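Local coordinates for protein lipid A deacylase PagL (Pseudomonas aeruginosa, PDB 2ERV) that hydrolyses the ester bond at the 3 position of lipid A in the outer membrane, releasing the primary fatty acyl chain of lipopolysaccharide, at residues 85-90 with 100-105; 43-48 with 58-63. All blocks are in the same frame, centred on the assembly; numbering follows the deposited sequence.

Contact 1. Residues 85-90 with 100-105; sequences VAAFSG and SSLNFE
Strands 85-88 and 102-105 run antiparallel at 141°, with A86 and N103 as the hydrogen-bonded pair between the non-hydrogen-bonded pairs V85-F104 and A87-L102. A86 N donates to N103 O at 2.8 Å, and N103 N returns the bond to A86 O. Beyond this ladder segment 100-105 leaves the strand at S101, yet it is still gripped twice by F88: F88 N donates to S101 O from above the carbonyl plane, and S101 OG donates in plane to a lone pair of F88 O at 2.6 Å. A chi1 of 161° turns the S101 hydroxyl away from its own backbone N and across to that carbonyl. On the face of A86 and N103, the N103 amide and the F88 ring cross at nearly a right angle, ND2 lying 3.8 Å from F88 CD2. N103 ND2 donates to S100 O at 2.9 Å and more weakly to S101 O, bonds that fix the rotation of the amide. On the other face, A87 CB meets L102 CD2 at 4.0 Å, beside V85 and F104 on the outer surface, which probably faces lipid. Catalytic S128 and activity-critical N129 lie close to N103, and N129 also bonds S100 OG, so this end borders the active site. E105 extends inward to a salt bridge with R18, while strands 57-70 and 119-128 flank the pair within the barrel wall.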
loop_
_atom_site.group_PDB
_atom_site.type_symbol
_atom_site.label_atom_id
_atom_site.label_comp_id
_atom_site.label_asym_id
_atom_site.label_seq_id
_atom_site.Cartn_x
_atom_site.Cartn_y
_atom_site.Cartn_z
ATOM N N VAL A 85 -0.317 0.068 10.001
ATOM C CA VAL A 85 0.653 0.816 10.790
ATOM C C VAL A 85 1.976 0.775 10.047
ATOM O O VAL A 85 2.235 -0.193 9.356
ATOM C CB VAL A 85 0.780 0.211 12.215
ATOM C CG1 VAL A 85 -0.617 0.245 12.944
ATOM C CG2 VAL A 85 1.315 -1.225 12.157
ATOM N N ALA A 86 2.783 1.816 10.212
ATOM C CA ALA A 86 4.069 1.976 9.520
ATOM C C ALA A 86 5.080 2.614 10.468
ATOM O O ALA A 86 4.714 3.475 11.274
ATOM C CB ALA A 86 3.901 2.874 8.274
ATOM N N ALA A 87 6.351 2.222 10.328
ATOM C CA ALA A 87 7.454 2.823 11.060
ATOM C C ALA A 87 8.455 3.311 10.023
ATOM O O ALA A 87 8.895 2.511 9.189
ATOM C CB ALA A 87 8.127 1.760 11.995
ATOM N N PHE A 88 8.787 4.606 10.079
ATOM C CA PHE A 88 9.750 5.191 9.181
ATOM C C PHE A 88 11.126 5.258 9.855
ATOM O O PHE A 88 11.231 5.296 11.110
ATOM C CB PHE A 88 9.314 6.602 8.727
ATOM C CG PHE A 88 8.160 6.601 7.721
ATOM C CD1 PHE A 88 8.386 6.944 6.385
ATOM C CD2 PHE A 88 6.857 6.313 8.123
ATOM C CE1 PHE A 88 7.288 6.970 5.424
ATOM C CE2 PHE A 88 5.764 6.293 7.185
ATOM C CZ PHE A 88 5.990 6.652 5.843
ATOM N N SER A 89 12.157 5.287 9.020
ATOM C CA SER A 89 13.540 5.350 9.501
ATOM C C SER A 89 13.920 6.739 10.004
ATOM O O SER A 89 14.984 6.894 10.620
ATOM C CB SER A 89 14.503 4.841 8.415
ATOM O OG SER A 89 14.578 5.781 7.364
ATOM N N GLY A 90 13.072 7.748 9.775
ATOM C CA GLY A 90 13.274 9.097 10.383
ATOM C C GLY A 90 11.946 9.831 10.395
ATOM O O GLY A 90 10.937 9.293 9.916
ATOM N N SER A 100 6.492 12.176 13.713
ATOM C CA SER A 100 6.802 10.893 14.319
ATOM C C SER A 100 7.292 9.888 13.261
ATOM O O SER A 100 6.920 9.986 12.089
ATOM C CB SER A 100 5.569 10.337 15.022
ATOM O OG SER A 100 4.500 10.088 14.127
ATOM N N SER A 101 8.114 8.940 13.704
ATOM C CA SER A 101 8.540 7.763 12.951
ATOM C C SER A 101 7.349 6.830 12.765
ATOM O O SER A 101 7.128 6.302 11.669
ATOM C CB SER A 101 9.630 6.986 13.726
ATOM O OG SER A 101 9.693 5.629 13.202
ATOM N N LEU A 102 6.570 6.635 13.828
ATOM C CA LEU A 102 5.391 5.781 13.778
ATOM C C LEU A 102 4.171 6.513 13.208
ATOM O O LEU A 102 3.869 7.667 13.608
ATOM C CB LEU A 102 5.026 5.246 15.160
ATOM C CG LEU A 102 6.091 4.584 16.035
ATOM C CD1 LEU A 102 5.404 4.146 17.347
ATOM C CD2 LEU A 102 6.680 3.400 15.314
ATOM N N ASN A 103 3.467 5.830 12.290
ATOM C CA ASN A 103 2.386 6.456 11.539
ATOM C C ASN A 103 1.365 5.411 11.161
ATOM O O ASN A 103 1.700 4.221 11.090
ATOM C CB ASN A 103 2.916 7.137 10.259
ATOM C CG ASN A 103 3.605 8.467 10.526
ATOM O OD1 ASN A 103 2.934 9.486 10.679
ATOM N ND2 ASN A 103 4.936 8.465 10.594
ATOM N N PHE A 104 0.133 5.850 10.875
ATOM C CA PHE A 104 -0.877 4.949 10.330
ATOM C C PHE A 104 -0.642 4.886 8.821
ATOM O O PHE A 104 -0.012 5.765 8.256
ATOM C CB PHE A 104 -2.288 5.475 10.599
ATOM C CG PHE A 104 -2.629 5.631 12.077
ATOM C CD1 PHE A 104 -3.190 4.572 12.782
ATOM C CD2 PHE A 104 -2.423 6.840 12.731
ATOM C CE1 PHE A 104 -3.505 4.706 14.147
ATOM C CE2 PHE A 104 -2.757 6.988 14.105
ATOM C CZ PHE A 104 -3.292 5.896 14.803
ATOM N N GLU A 105 -1.137 3.832 8.195
ATOM C CA GLU A 105 -1.101 3.667 6.749
ATOM C C GLU A 105 -2.539 3.506 6.317
ATOM O O GLU A 105 -3.154 2.555 6.753
ATOM C CB GLU A 105 -0.398 2.354 6.387
ATOM C CG GLU A 105 -0.290 2.084 4.880
ATOM C CD GLU A 105 0.434 0.775 4.569
ATOM O OE1 GLU A 105 -0.016 -0.276 5.097
ATOM O OE2 GLU A 105 1.478 0.796 3.818
#

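Contact 2. Residues 43-48 with 58-63; sequences AGYTYW and HSLSFA
The beta hairpin of strands 35-48 and 57-70, two neighbouring staves of the PagL barrel, brings Y45 against H58 and W48 against S59. Two hydrogen-bonded pairs, G44-S61 and T46-S59, hold the backbones together, each with reciprocal N-H to carbonyl bonds, such as T46 N to S59 O at 2.9 Å. On the outer face the phenol of Y45 and the imidazole of H58 lie side by side and point the same way, rim to rim with planes 20° apart. Y45 OH and H58 ND1 meet at the ring edges as a hydrogen bond, either atom the possible donor, whose modelled 2.4 Å is too short to be trusted. The Y45 side chain gets there with CG anti to the backbone N (chi1 157°), which also sets Y45 CD1 3.7 Å from L60 CD1. H58 CE1 touches the edge of the Y47 ring, completing an aromatic cluster. As in other outer-membrane barrels, residues alternate between the lipid side and the interior: A43, Y45 and a bound detergent meet outside, whereas T46, S59 and S61 turn inward. There W48 NE1 donates to S59 OG at 3.1 Å, almost straight (176°) and exactly in the indole plane, while T46 CG2 packs over one indole face near its rim. A water on the inner face joins T46 OG1, S59 OG and S61 OG at 2.8 to 2.9 Å and weakly bonds G44 O, tying both strands together from within. S61 OG also bonds E105, and W48, which packs against Y127 and I139, lies about 6 Å from catalytic E140, nearest side-chain atoms.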
loop_
_atom_site.group_PDB
_atom_site.type_symbol
_atom_site.label_atom_id
_atom_site.label_comp_id
_atom_site.label_asym_id
_atom_site.label_seq_id
_atom_site.Cartn_x
_atom_site.Cartn_y
_atom_site.Cartn_z
ATOM N N ALA A 43 2.536 -6.902 4.126
ATOM C CA ALA A 43 3.796 -6.381 4.700
ATOM C C ALA A 43 4.565 -5.630 3.592
ATOM O O ALA A 43 4.684 -6.131 2.462
ATOM C CB ALA A 43 4.638 -7.526 5.256
ATOM N N GLY A 44 5.061 -4.435 3.905
ATOM C CA GLY A 44 5.652 -3.588 2.881
ATOM C C GLY A 44 6.968 -3.001 3.343
ATOM O O GLY A 44 7.118 -2.585 4.504
ATOM N N TYR A 45 7.943 -2.986 2.445
ATOM C CA TYR A 45 9.162 -2.264 2.736
ATOM C C TYR A 45 9.251 -1.163 1.647
ATOM O O TYR A 45 9.238 -1.493 0.478
ATOM C CB TYR A 45 10.396 -3.200 2.698
ATOM C CG TYR A 45 11.596 -2.365 2.436
ATOM C CD1 TYR A 45 12.080 -1.491 3.413
ATOM C CD2 TYR A 45 12.176 -2.327 1.163
ATOM C CE1 TYR A 45 13.147 -0.652 3.147
ATOM C CE2 TYR A 45 13.249 -1.479 0.876
ATOM C CZ TYR A 45 13.728 -0.644 1.879
ATOM O OH TYR A 45 14.785 0.218 1.595
ATOM N N THR A 46 9.345 0.116 2.024
ATOM C CA THR A 46 9.252 1.194 1.010
ATOM C C THR A 46 10.473 2.040 1.121
ATOM O O THR A 46 10.901 2.351 2.228
ATOM C CB THR A 46 7.979 2.068 1.215
ATOM O OG1 THR A 46 6.799 1.227 1.150
ATOM C CG2 THR A 46 7.809 3.105 0.089
ATOM N N TYR A 47 11.050 2.391 -0.025
ATOM C CA TYR A 47 12.081 3.424 -0.039
ATOM C C TYR A 47 11.463 4.698 -0.624
ATOM O O TYR A 47 10.740 4.641 -1.621
ATOM C CB TYR A 47 13.287 2.986 -0.913
ATOM C CG TYR A 47 14.329 4.061 -1.065
ATOM C CD1 TYR A 47 15.249 4.282 -0.057
ATOM C CD2 TYR A 47 14.404 4.844 -2.204
ATOM C CE1 TYR A 47 16.204 5.271 -0.165
ATOM C CE2 TYR A 47 15.399 5.862 -2.314
ATOM C CZ TYR A 47 16.267 6.033 -1.286
ATOM O OH TYR A 47 17.261 6.983 -1.336
ATOM N N TRP A 48 11.782 5.825 0.003
ATOM C CA TRP A 48 11.239 7.124 -0.341
ATOM C C TRP A 48 12.409 7.980 -0.733
ATOM O O TRP A 48 13.236 8.271 0.144
ATOM C CB TRP A 48 10.627 7.784 0.917
ATOM C CG TRP A 48 9.457 6.969 1.531
ATOM C CD1 TRP A 48 9.565 5.860 2.358
ATOM C CD2 TRP A 48 8.056 7.142 1.288
ATOM N NE1 TRP A 48 8.312 5.364 2.665
ATOM C CE2 TRP A 48 7.368 6.134 2.014
ATOM C CE3 TRP A 48 7.291 8.063 0.533
ATOM C CZ2 TRP A 48 5.962 6.028 2.006
ATOM C CZ3 TRP A 48 5.929 7.961 0.542
ATOM C CH2 TRP A 48 5.261 6.952 1.259
ATOM N N HIS A 58 13.288 4.968 4.677
ATOM C CA HIS A 58 12.692 3.634 4.482
ATOM C C HIS A 58 11.533 3.520 5.449
ATOM O O HIS A 58 11.568 4.114 6.527
ATOM C CB HIS A 58 13.719 2.538 4.834
ATOM C CG HIS A 58 15.042 2.709 4.147
ATOM N ND1 HIS A 58 15.350 2.073 2.965
ATOM C CD2 HIS A 58 16.116 3.470 4.460
ATOM C CE1 HIS A 58 16.573 2.409 2.598
ATOM N NE2 HIS A 58 17.052 3.273 3.475
ATOM N N SER A 59 10.510 2.779 5.071
ATOM C CA SER A 59 9.419 2.503 5.991
ATOM C C SER A 59 9.098 1.009 5.956
ATOM O O SER A 59 9.256 0.354 4.929
ATOM C CB SER A 59 8.179 3.358 5.671
ATOM O OG SER A 59 7.594 2.977 4.448
ATOM N N LEU A 60 8.664 0.485 7.097
ATOM C CA LEU A 60 8.195 -0.891 7.188
ATOM C C LEU A 60 6.736 -0.744 7.608
ATOM O O LEU A 60 6.430 -0.025 8.547
ATOM C CB LEU A 60 8.943 -1.640 8.293
ATOM C CG LEU A 60 10.088 -2.639 8.069
ATOM C CD1 LEU A 60 10.822 -2.471 6.742
ATOM C CD2 LEU A 60 11.111 -2.679 9.278
ATOM N N SER A 61 5.846 -1.425 6.909
ATOM C CA SER A 61 4.425 -1.283 7.218
ATOM C C SER A 61 3.728 -2.635 7.187
ATOM O O SER A 61 4.206 -3.616 6.592
ATOM C CB SER A 61 3.801 -0.312 6.209
ATOM O OG SER A 61 3.974 -0.837 4.922
ATOM N N PHE A 62 2.617 -2.709 7.893
ATOM C CA PHE A 62 1.838 -3.900 7.949
ATOM C C PHE A 62 0.350 -3.538 8.060
ATOM O O PHE A 62 -0.018 -2.721 8.890
ATOM C CB PHE A 62 2.238 -4.748 9.155
ATOM C CG PHE A 62 1.475 -6.022 9.233
ATOM C CD1 PHE A 62 1.879 -7.123 8.492
ATOM C CD2 PHE A 62 0.311 -6.099 9.998
ATOM C CE1 PHE A 62 1.151 -8.292 8.530
ATOM C CE2 PHE A 62 -0.410 -7.278 10.034
ATOM C CZ PHE A 62 0.021 -8.367 9.317
ATOM N N ALA A 63 -0.491 -4.140 7.214
ATOM C CA ALA A 63 -1.918 -3.810 7.157
ATOM C C ALA A 63 -2.774 -5.006 6.814
ATOM O O ALA A 63 -2.374 -5.826 5.959
ATOM C CB ALA A 63 -2.180 -2.656 6.095
HETATM O O HOH W 1 6.241 0.608 3.844
#

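Overall arrangement
Contact 2 closes before contact 1 opens, so the two pairings come in series along the chain, their centres about 9 Å apart on the same side of the protein's centre. Strands 35-48, 57-70, 75-88 and 102-114 are consecutive in one antiparallel sheet that curls into the barrel. The middle two join the contacts directly: A87 N lies 2.9 Å from L60 O, and S89 N 2.8 Å from H58 O, both probable hydrogen bonds. Inside the barrel, F88 CE1 packs 3.4 Å from W48 NE1, and E105 reaches over to A63. Together the contacts form a continuous piece of wall beside the charge relay residues, with apolar and aromatic side chains on the outer surface, probably toward the membrane.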